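Local coordinates for protein putative 6-pyruvoyl tetrahydrobiopterin synthase (Caenorhabditis elegans, PDB 2G64) that probably converts 7,8-dihydroneopterin triphosphate into 6-pyruvoyl tetrahydropterin, a zinc-dependent step in tetrahydrobiopterin biosynthesis, at residues D13-A18 / H46-K51. The protein carries 1 engineered substitution. Residues are numbered along the deposited sequence; the frame is centred on the assembly and turned at random.
Sequences DSFSAA and HNYVWK. With ZN (zinc ion), chain D; NA (sodium ion), chain B.
Asp13, Phe15 and Ala17 pair with Trp50, Tyr48 and His46 in antiparallel register, each pair joined by two backbone hydrogen bonds, and the short strand segments run at 151° to each other, close to antiparallel. Phe15 N to Tyr48 O measures 2.9 Å, and Tyr48 N to Phe15 O 2.8 Å. Between these pairs Ser14 faces Val49 and Ser16 faces Asn47 as non-hydrogen-bonded pairs. Phe15, Ala17, His46, Tyr48 and Trp50 are among the side chains on one face of the sheet. Phe15 carries CG between its backbone N and carbonyl carbon (chi1 62°), which swings the ring across to Tyr48. Tyr48 CB sits over one face of the Phe15 ring, 3.6 Å from its centroid, in a CH-pi contact. The two ring planes are 15° apart but slid, so overlap is slight; Phe15 CE1 reaches Tyr48 CD2 at 3.4 Å. Trp50 CB lies at the Phe15 ring edge. Helices 68-80 and 101-115 cover this side through Leu79 and Met108. Replacing Phe15 by alanine removes the ring under Tyr48 CB and would probably leave a gap into which the tyrosine could shift. On the face of Ser14, Ser16, Asn47 and Val49, Ser16 OG and Asn47 OD1 lie 2.8 Å apart. That OD1 also accepts a hydrogen bond from His46 ND1 of a second subunit. His46 NE2 binds zinc at 2.1 Å, alongside His19 and His44. Because Asn47 OD1 holds ND1 of the neighbour's zinc ligand, each subunit probably helps orient the other's zinc ligand across the interface.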
# COMPACT_ATOMS: atom_id res chain seq x y z
N ASP A 13 10.78 -2.12 -9.24
CA ASP A 13 11.93 -2.25 -8.34
C ASP A 13 12.13 -0.85 -7.74
O ASP A 13 11.27 0.01 -7.90
CB ASP A 13 13.15 -2.71 -9.13
CG ASP A 13 14.16 -3.47 -8.28
OD1 ASP A 13 14.37 -3.12 -7.10
OD2 ASP A 13 14.76 -4.43 -8.81
N SER A 14 13.22 -0.63 -7.02
CA SER A 14 13.45 0.65 -6.35
C SER A 14 14.94 0.91 -6.20
O SER A 14 15.75 -0.01 -6.30
CB SER A 14 12.81 0.64 -4.97
OG SER A 14 13.38 -0.40 -4.20
N PHE A 15 15.29 2.17 -5.96
CA PHE A 15 16.68 2.54 -5.64
C PHE A 15 16.70 3.74 -4.69
O PHE A 15 15.80 4.57 -4.69
CB PHE A 15 17.52 2.78 -6.90
CG PHE A 15 17.05 3.94 -7.78
CD1 PHE A 15 17.62 5.20 -7.67
CD2 PHE A 15 16.05 3.73 -8.76
CE1 PHE A 15 17.19 6.26 -8.49
CE2 PHE A 15 15.61 4.78 -9.58
CZ PHE A 15 16.18 6.05 -9.45
N SER A 16 17.72 3.81 -3.85
CA SER A 16 17.83 4.92 -2.92
C SER A 16 18.95 5.84 -3.41
O SER A 16 20.03 5.39 -3.78
CB SER A 16 18.08 4.39 -1.50
OG SER A 16 16.96 3.65 -1.04
N ALA A 17 18.66 7.14 -3.47
CA ALA A 17 19.68 8.05 -3.98
C ALA A 17 19.53 9.43 -3.35
O ALA A 17 18.43 9.84 -2.95
CB ALA A 17 19.63 8.15 -5.52
N ALA A 18 20.65 10.14 -3.30
CA ALA A 18 20.65 11.55 -2.93
C ALA A 18 20.62 12.41 -4.19
O ALA A 18 21.13 12.01 -5.25
CB ALA A 18 21.92 11.87 -2.10
N HIS A 46 15.66 10.30 -1.83
CA HIS A 46 14.39 9.62 -2.04
C HIS A 46 14.65 8.14 -2.15
O HIS A 46 15.73 7.73 -2.58
CB HIS A 46 13.69 10.09 -3.34
CG HIS A 46 13.38 11.55 -3.38
ND1 HIS A 46 12.41 12.12 -2.59
CD2 HIS A 46 13.93 12.56 -4.10
CE1 HIS A 46 12.37 13.43 -2.82
NE2 HIS A 46 13.28 13.72 -3.73
N ASN A 47 13.67 7.32 -1.76
CA ASN A 47 13.56 5.97 -2.32
C ASN A 47 12.74 6.10 -3.59
O ASN A 47 11.57 6.44 -3.54
CB ASN A 47 12.84 5.04 -1.36
CG ASN A 47 13.47 5.04 0.01
OD1 ASN A 47 14.68 4.83 0.15
ND2 ASN A 47 12.65 5.24 1.03
N TYR A 48 13.38 5.88 -4.74
CA TYR A 48 12.67 6.05 -5.99
C TYR A 48 12.08 4.68 -6.35
O TYR A 48 12.79 3.69 -6.33
CB TYR A 48 13.66 6.46 -7.08
CG TYR A 48 14.18 7.88 -7.01
CD1 TYR A 48 13.51 8.92 -7.65
CD2 TYR A 48 15.38 8.17 -6.34
CE1 TYR A 48 14.00 10.24 -7.62
CE2 TYR A 48 15.88 9.47 -6.32
CZ TYR A 48 15.18 10.50 -6.94
OH TYR A 48 15.69 11.77 -6.90
N VAL A 49 10.79 4.64 -6.67
CA VAL A 49 10.23 3.40 -7.23
C VAL A 49 10.38 3.47 -8.77
O VAL A 49 10.01 4.47 -9.39
CB VAL A 49 8.75 3.23 -6.86
CG1 VAL A 49 8.20 1.96 -7.49
CG2 VAL A 49 8.58 3.15 -5.32
N TRP A 50 10.92 2.42 -9.36
CA TRP A 50 11.08 2.38 -10.82
C TRP A 50 10.17 1.29 -11.39
O TRP A 50 10.31 0.13 -11.02
CB TRP A 50 12.53 2.00 -11.15
CG TRP A 50 12.87 2.08 -12.61
CD1 TRP A 50 12.30 2.89 -13.55
CD2 TRP A 50 13.89 1.32 -13.28
NE1 TRP A 50 12.92 2.69 -14.79
CE2 TRP A 50 13.90 1.74 -14.64
CE3 TRP A 50 14.82 0.35 -12.87
CZ2 TRP A 50 14.80 1.21 -15.60
CZ3 TRP A 50 15.70 -0.20 -13.84
CH2 TRP A 50 15.69 0.24 -15.18
N LYS A 51 9.24 1.63 -12.27
CA LYS A 51 8.47 0.54 -12.91
C LYS A 51 8.79 0.52 -14.39
O LYS A 51 8.79 1.55 -15.04
CB LYS A 51 6.97 0.74 -12.71
CG LYS A 51 6.55 1.09 -11.28
CD LYS A 51 5.04 1.13 -11.18
CE LYS A 51 4.60 1.41 -9.74
NZ LYS A 51 3.10 1.52 -9.66
ZN ZN D . 14.09 15.48 -4.52
NA NA B . 8.60 6.59 -3.80
O HOH W 1 6.24 5.42 -4.09
O HOH W 2 9.30 6.35 -1.13
O HOH W 3 13.00 16.60 -5.48